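Local coordinates for uncharacterized HTH-type transcriptional regulator HI_0893 (PDB 3QKX), which probably binds DNA as a dimeric transcriptional regulator of the TetR family, through an N-terminal helix-turn-helix domain, at residues A10-S15 with A38-G43; E83-M88 with C125-F130; Q87-I92 with L151-A156. One frame throughout, in Å; residues are numbered along the deposited sequence.

Contact 1: A10-S15 with A38-G43; sequences AEQIFS and ANVAAG
Q12, on helix 6-23, reaches across to the end of helix 31-38 and donates an amide N-H to the carbonyl oxygen of A38. The Q12 chain runs extended beyond CG (chi2 177°), which carries NE2 to 2.8 Å from A38 O. The bond is almost straight, 173° at the hydrogen, and the acceptor lies in the plane of the Q12 amide. Q12 NE2 also lies 3.6 Å from the methyl CG1 of V40, the two side chains approaching from opposite directions. One residue further along, I13 supplies the apolar part: its CG1 meets the CB of A38 at 4.1 Å and, more loosely, CG2 of V40. Here the backbones come nearest, I13 CA standing 5.2 Å from A38 CA.

N39 leaves the helix with positive phi in a Schellman motif, and A41 is the N-cap of helix 42-48, so the contact sits on the turn of the predicted helix-turn-helix motif. Helix 6-23 thus packs against the joint between the two helices of that motif, with A16 and L9 extending the apolar patch. Chemically, a side-chain N-H reaches a carbonyl at a helix C-terminus, where the dipole would be expected to strengthen the bond.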
loop_
_atom_site.group_PDB
_atom_site.type_symbol
_atom_site.label_atom_id
_atom_site.label_comp_id
_atom_site.label_asym_id
_atom_site.label_seq_id
_atom_site.Cartn_x
_atom_site.Cartn_y
_atom_site.Cartn_z
ATOM N N ALA A 10 22.820 -15.237 9.781
ATOM C CA ALA A 10 22.256 -14.396 8.733
ATOM C C ALA A 10 20.942 -13.796 9.190
ATOM O O ALA A 10 20.686 -12.614 8.966
ATOM C CB ALA A 10 22.051 -15.201 7.428
ATOM N N GLU A 11 20.116 -14.610 9.839
ATOM C CA GLU A 11 18.790 -14.160 10.287
ATOM C C GLU A 11 18.825 -13.132 11.483
ATOM O O GLU A 11 18.028 -12.299 11.637
ATOM C CB GLU A 11 17.899 -15.371 10.638
ATOM C CG GLU A 11 16.431 -15.022 11.056
ATOM C CD GLU A 11 15.695 -14.155 10.042
ATOM O OE1 GLU A 11 15.850 -14.388 8.819
ATOM O OE2 GLU A 11 14.944 -13.252 10.468
ATOM N N GLN A 12 19.897 -13.393 12.316
ATOM C CA GLN A 12 20.256 -12.430 13.356
ATOM C C GLN A 12 20.477 -11.050 12.738
ATOM O O GLN A 12 19.933 -10.071 13.207
ATOM C CB GLN A 12 21.513 -12.909 14.100
ATOM C CG GLN A 12 21.787 -12.211 15.430
ATOM C CD GLN A 12 23.002 -12.794 16.143
ATOM O OE1 GLN A 12 23.203 -14.002 16.143
ATOM N NE2 GLN A 12 23.817 -11.929 16.753
ATOM N N ILE A 13 21.229 -11.001 11.647
ATOM C CA ILE A 13 21.500 -9.749 10.945
ATOM C C ILE A 13 20.250 -9.228 10.215
ATOM O O ILE A 13 19.972 -8.023 10.247
ATOM C CB ILE A 13 22.700 -9.891 9.969
ATOM C CG1 ILE A 13 24.008 -10.109 10.761
ATOM C CG2 ILE A 13 22.849 -8.663 9.097
ATOM C CD1 ILE A 13 25.144 -10.804 9.965
ATOM N N PHE A 14 19.483 -10.123 9.593
ATOM C CA PHE A 14 18.296 -9.693 8.854
ATOM C C PHE A 14 17.242 -9.093 9.794
ATOM O O PHE A 14 16.685 -8.043 9.509
ATOM C CB PHE A 14 17.681 -10.848 8.042
ATOM C CG PHE A 14 18.531 -11.333 6.882
ATOM C CD1 PHE A 14 19.215 -10.448 6.049
ATOM C CD2 PHE A 14 18.583 -12.687 6.588
ATOM C CE1 PHE A 14 19.972 -10.916 4.993
ATOM C CE2 PHE A 14 19.338 -13.166 5.518
ATOM C CZ PHE A 14 20.025 -12.283 4.717
ATOM N N SER A 15 17.002 -9.770 10.914
ATOM C CA SER A 15 16.161 -9.259 11.991
ATOM C C SER A 15 16.548 -7.838 12.398
ATOM O O SER A 15 15.696 -6.993 12.602
ATOM C CB SER A 15 16.266 -10.193 13.205
ATOM O OG SER A 15 15.732 -9.593 14.380
ATOM N N ALA A 38 22.845 -5.855 15.424
ATOM C CA ALA A 38 22.773 -7.324 15.421
ATOM C C ALA A 38 23.606 -7.993 16.518
ATOM O O ALA A 38 23.460 -9.190 16.729
ATOM C CB ALA A 38 23.168 -7.875 14.042
ATOM N N ASN A 39 24.472 -7.231 17.207
ATOM C CA ASN A 39 25.405 -7.783 18.196
ATOM C C ASN A 39 26.414 -8.750 17.525
ATOM O O ASN A 39 26.702 -9.831 18.034
ATOM C CB ASN A 39 24.628 -8.449 19.357
ATOM C CG ASN A 39 25.355 -8.354 20.711
ATOM O OD1 ASN A 39 26.582 -8.172 20.787
ATOM N ND2 ASN A 39 24.583 -8.476 21.790
ATOM N N VAL A 40 26.927 -8.333 16.368
ATOM C CA VAL A 40 27.980 -9.034 15.672
ATOM C C VAL A 40 29.146 -8.085 15.420
ATOM O O VAL A 40 28.949 -6.889 15.266
ATOM C CB VAL A 40 27.499 -9.630 14.325
ATOM C CG1 VAL A 40 26.400 -10.613 14.556
ATOM C CG2 VAL A 40 27.064 -8.560 13.402
ATOM N N ALA A 41 30.356 -8.632 15.389
ATOM C CA ALA A 41 31.550 -7.857 15.110
ATOM C C ALA A 41 31.523 -7.305 13.705
ATOM O O ALA A 41 31.066 -7.985 12.792
ATOM C CB ALA A 41 32.799 -8.745 15.285
ATOM N N ALA A 42 32.054 -6.098 13.518
ATOM C CA ALA A 42 32.231 -5.520 12.170
ATOM C C ALA A 42 32.801 -6.539 11.156
ATOM O O ALA A 42 32.313 -6.661 10.027
ATOM C CB ALA A 42 33.131 -4.266 12.236
ATOM N N GLY A 43 33.800 -7.290 11.583
ATOM C CA GLY A 43 34.336 -8.372 10.776
ATOM C C GLY A 43 33.322 -9.400 10.320
ATOM O O GLY A 43 33.418 -9.894 9.209
#

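Contact 2: E83-M88 with C125-F130; sequences EQYRQM and CRWDLF. With SO4 (sulfate ion), chain F; EDO (1,2-ethanediol), chain C.
M88 drives its methyl group into F130 where two helices run nearly antiparallel in the C-terminal domain, which in TetR-family relatives commonly binds ligand and forms the dimer. The axes of the short segments 83-88 and 126-130 come within 11.7 Å, at 165°, a spacing that side chains from both helices fill.

Contacts with aromatic rings dominate. The M88 chain, a selenomethionine here, is extended at chi2 but bends at chi3 (-69°), which turns CE over one face of the F130 ring, 3.8 Å from its centroid and close to the ring normal. This is a CH-pi contact, and with the more oblique selenium it makes a Met-aromatic pair. The same methyl touches the edge of W127 at CE3, so one carbon bridges two rings. At the F130 edge, in the plane of the ring, OE1 of Q84 lies 3.5 Å from CD1; the other end of that amide, NE2, is held by the carbonyl of K79.

Among the apolar contacts, CB of Y85 meets F130 CZ at 3.9 Å, while Y85 and W127 run alongside each other in the same sense, W127 CZ3 coming to the edge of the Y85 ring near CD1. Their polar ends bond elsewhere, Y85 OH to S182 and W127 NE1 to the carbonyl of E145.

Charged groups stay at the margins. R86 forms a salt bridge to E83 within its own helix and another to E176, and its guanidinium edge holds a sulfate probably left from crystallisation. R126, engaged in a cation-pi contact with F75, offers only aliphatic carbon to this interface: its CG approaches M88 SE at 3.7 Å.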
loop_
_atom_site.group_PDB
_atom_site.type_symbol
_atom_site.label_atom_id
_atom_site.label_comp_id
_atom_site.label_asym_id
_atom_site.label_seq_id
_atom_site.Cartn_x
_atom_site.Cartn_y
_atom_site.Cartn_z
ATOM N N GLU A 83 -12.532 -21.382 2.771
ATOM C CA GLU A 83 -11.755 -21.578 3.999
ATOM C C GLU A 83 -10.246 -21.527 3.747
ATOM O O GLU A 83 -9.498 -21.061 4.616
ATOM C CB GLU A 83 -12.132 -22.884 4.703
ATOM C CG GLU A 83 -13.583 -22.925 5.227
ATOM C CD GLU A 83 -13.910 -21.827 6.278
ATOM O OE1 GLU A 83 -12.970 -21.253 6.906
ATOM O OE2 GLU A 83 -15.124 -21.541 6.461
ATOM N N GLN A 84 -9.812 -21.974 2.569
ATOM C CA GLN A 84 -8.421 -21.827 2.176
ATOM C C GLN A 84 -8.083 -20.359 2.032
ATOM O O GLN A 84 -7.039 -19.921 2.461
ATOM C CB GLN A 84 -8.122 -22.566 0.868
ATOM C CG GLN A 84 -8.207 -24.081 0.981
ATOM C CD GLN A 84 -8.136 -24.787 -0.376
ATOM O OE1 GLN A 84 -7.594 -24.247 -1.349
ATOM N NE2 GLN A 84 -8.667 -26.002 -0.435
ATOM N N TYR A 85 -8.988 -19.599 1.435
ATOM C CA TYR A 85 -8.804 -18.171 1.294
ATOM C C TYR A 85 -8.860 -17.473 2.663
ATOM O O TYR A 85 -8.050 -16.624 2.939
ATOM C CB TYR A 85 -9.838 -17.581 0.341
ATOM C CG TYR A 85 -9.834 -16.066 0.332
ATOM C CD1 TYR A 85 -8.973 -15.361 -0.471
ATOM C CD2 TYR A 85 -10.747 -15.347 1.098
ATOM C CE1 TYR A 85 -8.981 -13.942 -0.469
ATOM C CE2 TYR A 85 -10.751 -13.966 1.101
ATOM C CZ TYR A 85 -9.865 -13.274 0.324
ATOM O OH TYR A 85 -9.898 -11.895 0.343
ATOM N N ARG A 86 -9.822 -17.851 3.497
ATOM C CA ARG A 86 -9.961 -17.286 4.828
ATOM C C ARG A 86 -8.734 -17.555 5.682
ATOM O O ARG A 86 -8.265 -16.670 6.370
ATOM C CB ARG A 86 -11.207 -17.854 5.493
ATOM C CG ARG A 86 -11.427 -17.444 6.936
ATOM C CD ARG A 86 -12.862 -17.659 7.317
ATOM N NE ARG A 86 -13.054 -17.507 8.744
ATOM C CZ ARG A 86 -12.968 -18.478 9.656
ATOM N NH1 ARG A 86 -12.679 -19.749 9.331
ATOM N NH2 ARG A 86 -13.150 -18.166 10.934
ATOM N N GLN A 87 -8.194 -18.761 5.614
ATOM C CA GLN A 87 -6.935 -19.071 6.312
ATOM C C GLN A 87 -5.819 -18.145 5.851
ATOM O O GLN A 87 -5.078 -17.628 6.668
ATOM C CB GLN A 87 -6.523 -20.511 6.049
ATOM C CG GLN A 87 -5.280 -20.998 6.834
ATOM C CD GLN A 87 -5.539 -21.019 8.315
ATOM O OE1 GLN A 87 -6.342 -21.796 8.782
ATOM N NE2 GLN A 87 -4.910 -20.115 9.047
HETATM N N MSE A 88 -5.688 -17.968 4.540
HETATM C CA MSE A 88 -4.634 -17.114 3.993
HETATM C C MSE A 88 -4.820 -15.669 4.443
HETATM O O MSE A 88 -3.852 -14.993 4.750
HETATM C CB MSE A 88 -4.588 -17.192 2.455
HETATM C CG MSE A 88 -3.910 -18.435 1.931
HETATM SE SE MSE A 88 -3.636 -18.350 -0.008
HETATM C CE MSE A 88 -5.491 -18.473 -0.618
ATOM N N CYS A 125 3.906 -20.200 -5.933
ATOM C CA CYS A 125 3.325 -19.390 -4.886
ATOM C C CYS A 125 1.944 -19.938 -4.539
ATOM O O CYS A 125 1.168 -20.248 -5.428
ATOM C CB CYS A 125 3.208 -17.937 -5.355
ATOM S SG CYS A 125 2.460 -16.836 -4.154
ATOM N N ARG A 126 1.643 -20.055 -3.250
ATOM C CA ARG A 126 0.348 -20.569 -2.792
ATOM C C ARG A 126 -0.841 -19.812 -3.420
ATOM O O ARG A 126 -1.828 -20.427 -3.805
ATOM C CB ARG A 126 0.267 -20.522 -1.251
ATOM C CG ARG A 126 -1.070 -20.949 -0.613
ATOM C CD ARG A 126 -1.579 -22.290 -1.128
ATOM N NE ARG A 126 -0.570 -23.357 -1.044
ATOM C CZ ARG A 126 -0.613 -24.521 -1.703
ATOM N NH1 ARG A 126 -1.606 -24.796 -2.550
ATOM N NH2 ARG A 126 0.371 -25.435 -1.530
ATOM N N TRP A 127 -0.722 -18.492 -3.553
ATOM C CA TRP A 127 -1.778 -17.692 -4.165
ATOM C C TRP A 127 -2.033 -18.118 -5.589
ATOM O O TRP A 127 -3.195 -18.323 -5.980
ATOM C CB TRP A 127 -1.435 -16.205 -4.168
ATOM C CG TRP A 127 -2.494 -15.408 -4.840
ATOM C CD1 TRP A 127 -2.388 -14.710 -6.013
ATOM C CD2 TRP A 127 -3.854 -15.271 -4.414
ATOM N NE1 TRP A 127 -3.604 -14.145 -6.335
ATOM C CE2 TRP A 127 -4.509 -14.457 -5.353
ATOM C CE3 TRP A 127 -4.572 -15.742 -3.323
ATOM C CZ2 TRP A 127 -5.855 -14.128 -5.241
ATOM C CZ3 TRP A 127 -5.917 -15.402 -3.210
ATOM C CH2 TRP A 127 -6.536 -14.614 -4.162
ATOM N N ASP A 128 -0.954 -18.212 -6.363
ATOM C CA ASP A 128 -1.029 -18.600 -7.764
ATOM C C ASP A 128 -1.670 -19.971 -7.887
ATOM O O ASP A 128 -2.584 -20.157 -8.707
ATOM C CB ASP A 128 0.377 -18.601 -8.432
ATOM C CG ASP A 128 0.904 -17.166 -8.774
ATOM O OD1 ASP A 128 0.175 -16.161 -8.606
ATOM O OD2 ASP A 128 2.061 -17.060 -9.230
ATOM N N LEU A 129 -1.198 -20.913 -7.063
ATOM C CA LEU A 129 -1.694 -22.293 -7.067
ATOM C C LEU A 129 -3.157 -22.347 -6.694
ATOM O O LEU A 129 -3.938 -23.074 -7.317
ATOM C CB LEU A 129 -0.916 -23.176 -6.083
ATOM C CG LEU A 129 0.546 -23.553 -6.376
ATOM C CD1 LEU A 129 1.048 -24.559 -5.327
ATOM C CD2 LEU A 129 0.729 -24.115 -7.771
ATOM N N PHE A 130 -3.520 -21.598 -5.667
ATOM C CA PHE A 130 -4.891 -21.555 -5.213
ATOM C C PHE A 130 -5.811 -21.032 -6.316
ATOM O O PHE A 130 -6.866 -21.599 -6.555
ATOM C CB PHE A 130 -5.001 -20.684 -3.972
ATOM C CG PHE A 130 -6.414 -20.295 -3.620
ATOM C CD1 PHE A 130 -7.210 -21.155 -2.883
ATOM C CD2 PHE A 130 -6.941 -19.060 -4.015
ATOM C CE1 PHE A 130 -8.511 -20.818 -2.542
ATOM C CE2 PHE A 130 -8.253 -18.696 -3.660
ATOM C CZ PHE A 130 -9.042 -19.588 -2.929
HETATM S S SO4 F . -12.621 -21.208 12.639
HETATM O O1 SO4 F . -11.555 -21.986 11.998
HETATM O O2 SO4 F . -13.778 -21.071 11.751
HETATM O O3 SO4 F . -12.095 -19.888 13.001
HETATM O O4 SO4 F . -13.072 -21.878 13.855
HETATM C C1 EDO C . 0.357 -12.180 -6.984
HETATM O O1 EDO C . 0.550 -11.255 -5.906
HETATM C C2 EDO C . 1.401 -11.948 -8.072
HETATM O O2 EDO C . 1.290 -12.977 -9.067
#

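Contact 3: Q87-I92 with L151-A156; sequences QMWKNI and LSLKTA. With SO4 (sulfate ion), chain F.
W89 and A156 bring the backbones of the two segments together, their CA atoms only 5.9 Å apart. Residues 87-92 are regular helix, whereas 151-156 break the chain's helical course: S152 has phi/psi of -133°/-88°, and the backbone then turns into helix 154-165. The carbonyl of S152 accepts the backbone N-H of T155. The T155 side chain folds back toward the same carbonyl, but its OG1 is modelled suspiciously close to S152 O, at 2.5 Å, and the detail of that bond is doubtful.

The T155 hydroxyl is also the partner of the W89 indole. W89 NE1 donates to T155 OG1 over 3.0 Å, at 166°, with the oxygen in the plane of the ring, which satisfies the buried indole N-H. The two side chains cross at about a right angle. The CB of A156 sits over one face of the W89 indole, 3.5 Å from the centroid of its five-membered ring, a CH-pi contact.

In the all-helical TetR-type C-terminal domain this joins helix 81-98 to the break between helices 145-151 and 154-165. The second subunit lies just beyond, packing its T155 on L151 and its L150 on T155.

L153 fills the angle beside the indole with its two methyls. L153 CD2 presses on the backbone of W89, 3.5 Å from CA, and L153 CD1 meets I92 CD1 at 3.8 Å as the two side chains slant past each other. I92 has CG2 anti to its backbone nitrogen (chi1, to CG1, -65°), and this second branch reaches CB of A156 at 3.9 Å.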
loop_
_atom_site.group_PDB
_atom_site.type_symbol
_atom_site.label_atom_id
_atom_site.label_comp_id
_atom_site.label_asym_id
_atom_site.label_seq_id
_atom_site.Cartn_x
_atom_site.Cartn_y
_atom_site.Cartn_z
ATOM N N GLN A 87 -8.194 -18.761 5.614
ATOM C CA GLN A 87 -6.935 -19.071 6.312
ATOM C C GLN A 87 -5.819 -18.145 5.851
ATOM O O GLN A 87 -5.078 -17.628 6.668
ATOM C CB GLN A 87 -6.523 -20.511 6.049
ATOM C CG GLN A 87 -5.280 -20.998 6.834
ATOM C CD GLN A 87 -5.539 -21.019 8.315
ATOM O OE1 GLN A 87 -6.342 -21.796 8.782
ATOM N NE2 GLN A 87 -4.910 -20.115 9.047
HETATM N N MSE A 88 -5.688 -17.968 4.540
HETATM C CA MSE A 88 -4.634 -17.114 3.993
HETATM C C MSE A 88 -4.820 -15.669 4.443
HETATM O O MSE A 88 -3.852 -14.993 4.750
HETATM C CB MSE A 88 -4.588 -17.192 2.455
HETATM C CG MSE A 88 -3.910 -18.435 1.931
HETATM SE SE MSE A 88 -3.636 -18.350 -0.008
HETATM C CE MSE A 88 -5.491 -18.473 -0.618
ATOM N N TRP A 89 -6.060 -15.197 4.481
ATOM C CA TRP A 89 -6.346 -13.839 4.966
ATOM C C TRP A 89 -5.872 -13.681 6.410
ATOM O O TRP A 89 -5.171 -12.740 6.736
ATOM C CB TRP A 89 -7.849 -13.542 4.878
ATOM C CG TRP A 89 -8.159 -12.087 4.893
ATOM C CD1 TRP A 89 -8.404 -11.307 3.820
ATOM C CD2 TRP A 89 -8.259 -11.244 6.036
ATOM N NE1 TRP A 89 -8.628 -10.015 4.210
ATOM C CE2 TRP A 89 -8.530 -9.946 5.570
ATOM C CE3 TRP A 89 -8.116 -11.451 7.420
ATOM C CZ2 TRP A 89 -8.692 -8.882 6.411
ATOM C CZ3 TRP A 89 -8.257 -10.388 8.246
ATOM C CH2 TRP A 89 -8.554 -9.107 7.743
ATOM N N LYS A 90 -6.259 -14.628 7.260
ATOM C CA LYS A 90 -5.929 -14.602 8.681
ATOM C C LYS A 90 -4.433 -14.741 8.902
ATOM O O LYS A 90 -3.849 -14.090 9.794
ATOM C CB LYS A 90 -6.638 -15.744 9.416
ATOM C CG LYS A 90 -8.152 -15.628 9.468
ATOM C CD LYS A 90 -8.762 -16.976 9.752
ATOM C CE LYS A 90 -9.040 -17.191 11.246
ATOM N NZ LYS A 90 -9.622 -18.545 11.514
ATOM N N ASN A 91 -3.799 -15.597 8.101
ATOM C CA ASN A 91 -2.352 -15.739 8.173
ATOM C C ASN A 91 -1.671 -14.396 7.974
ATOM O O ASN A 91 -0.790 -14.044 8.734
ATOM C CB ASN A 91 -1.812 -16.683 7.113
ATOM C CG ASN A 91 -2.174 -18.153 7.354
ATOM O OD1 ASN A 91 -2.497 -18.561 8.457
ATOM N ND2 ASN A 91 -2.147 -18.935 6.284
ATOM N N ILE A 92 -2.101 -13.639 6.962
ATOM C CA ILE A 92 -1.497 -12.347 6.686
ATOM C C ILE A 92 -1.802 -11.366 7.797
ATOM O O ILE A 92 -0.917 -10.643 8.236
ATOM C CB ILE A 92 -1.996 -11.746 5.351
ATOM C CG1 ILE A 92 -1.545 -12.604 4.171
ATOM C CG2 ILE A 92 -1.461 -10.339 5.163
ATOM C CD1 ILE A 92 -2.049 -12.060 2.787
ATOM N N LEU A 151 -7.854 -7.375 -5.577
ATOM C CA LEU A 151 -9.281 -7.291 -5.229
ATOM C C LEU A 151 -9.649 -8.020 -3.932
ATOM O O LEU A 151 -10.754 -7.827 -3.436
ATOM C CB LEU A 151 -10.160 -7.866 -6.358
ATOM C CG LEU A 151 -10.272 -7.110 -7.676
ATOM C CD1 LEU A 151 -11.137 -7.892 -8.657
ATOM C CD2 LEU A 151 -10.839 -5.709 -7.491
ATOM N N SER A 152 -8.766 -8.866 -3.399
ATOM C CA SER A 152 -9.163 -9.797 -2.326
ATOM C C SER A 152 -8.159 -9.823 -1.132
ATOM O O SER A 152 -8.299 -9.030 -0.174
ATOM C CB SER A 152 -9.393 -11.184 -2.900
ATOM O OG SER A 152 -8.219 -11.690 -3.520
ATOM N N LEU A 153 -7.134 -10.672 -1.201
ATOM C CA LEU A 153 -6.195 -10.786 -0.084
ATOM C C LEU A 153 -5.543 -9.470 0.253
ATOM O O LEU A 153 -5.169 -9.247 1.400
ATOM C CB LEU A 153 -5.080 -11.784 -0.367
ATOM C CG LEU A 153 -5.236 -13.175 0.174
ATOM C CD1 LEU A 153 -3.895 -13.918 0.020
ATOM C CD2 LEU A 153 -5.678 -13.113 1.608
ATOM N N LYS A 154 -5.396 -8.601 -0.744
ATOM C CA LYS A 154 -4.823 -7.281 -0.522
ATOM C C LYS A 154 -5.467 -6.557 0.635
ATOM O O LYS A 154 -4.779 -5.820 1.297
ATOM C CB LYS A 154 -4.917 -6.440 -1.780
ATOM C CG LYS A 154 -4.248 -5.077 -1.730
ATOM C CD LYS A 154 -2.791 -5.139 -1.362
ATOM C CE LYS A 154 -2.105 -3.800 -1.586
ATOM N NZ LYS A 154 -0.676 -3.807 -1.149
ATOM N N THR A 155 -6.772 -6.771 0.879
ATOM C CA THR A 155 -7.484 -6.123 1.993
ATOM C C THR A 155 -6.825 -6.400 3.354
ATOM O O THR A 155 -6.703 -5.507 4.187
ATOM C CB THR A 155 -8.962 -6.557 2.064
ATOM O OG1 THR A 155 -9.054 -7.999 2.032
ATOM C CG2 THR A 155 -9.777 -5.940 0.909
ATOM N N ALA A 156 -6.338 -7.622 3.535
ATOM C CA ALA A 156 -5.659 -8.000 4.765
ATOM C C ALA A 156 -4.492 -7.077 5.029
ATOM O O ALA A 156 -4.356 -6.547 6.146
ATOM C CB ALA A 156 -5.210 -9.396 4.699
HETATM S S SO4 F . -12.621 -21.208 12.639
HETATM O O1 SO4 F . -11.555 -21.986 11.998
HETATM O O2 SO4 F . -13.778 -21.071 11.751
HETATM O O3 SO4 F . -12.095 -19.888 13.001
HETATM O O4 SO4 F . -13.072 -21.878 13.855
#

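In the fold
Contact 1 closes first along the chain and lies in the N-terminal DNA-binding region, its centre about 33 Å from that of contact 2 and 32 Å from that of contact 3, on the opposite side of the chain's centre. Contacts 2 and 3 are neighbours, with centres about 9 Å apart. Both start from helix 81-98 and share Q87 and M88; one looks to helix 126-137, the other to the start of helix 154-165. They meet directly where Y85 and W127 pack on S152 and L153. The arrangement follows the two-part TetR plan: a probable DNA-reading module separate from a helical core that, at contact 3, borders the second subunit.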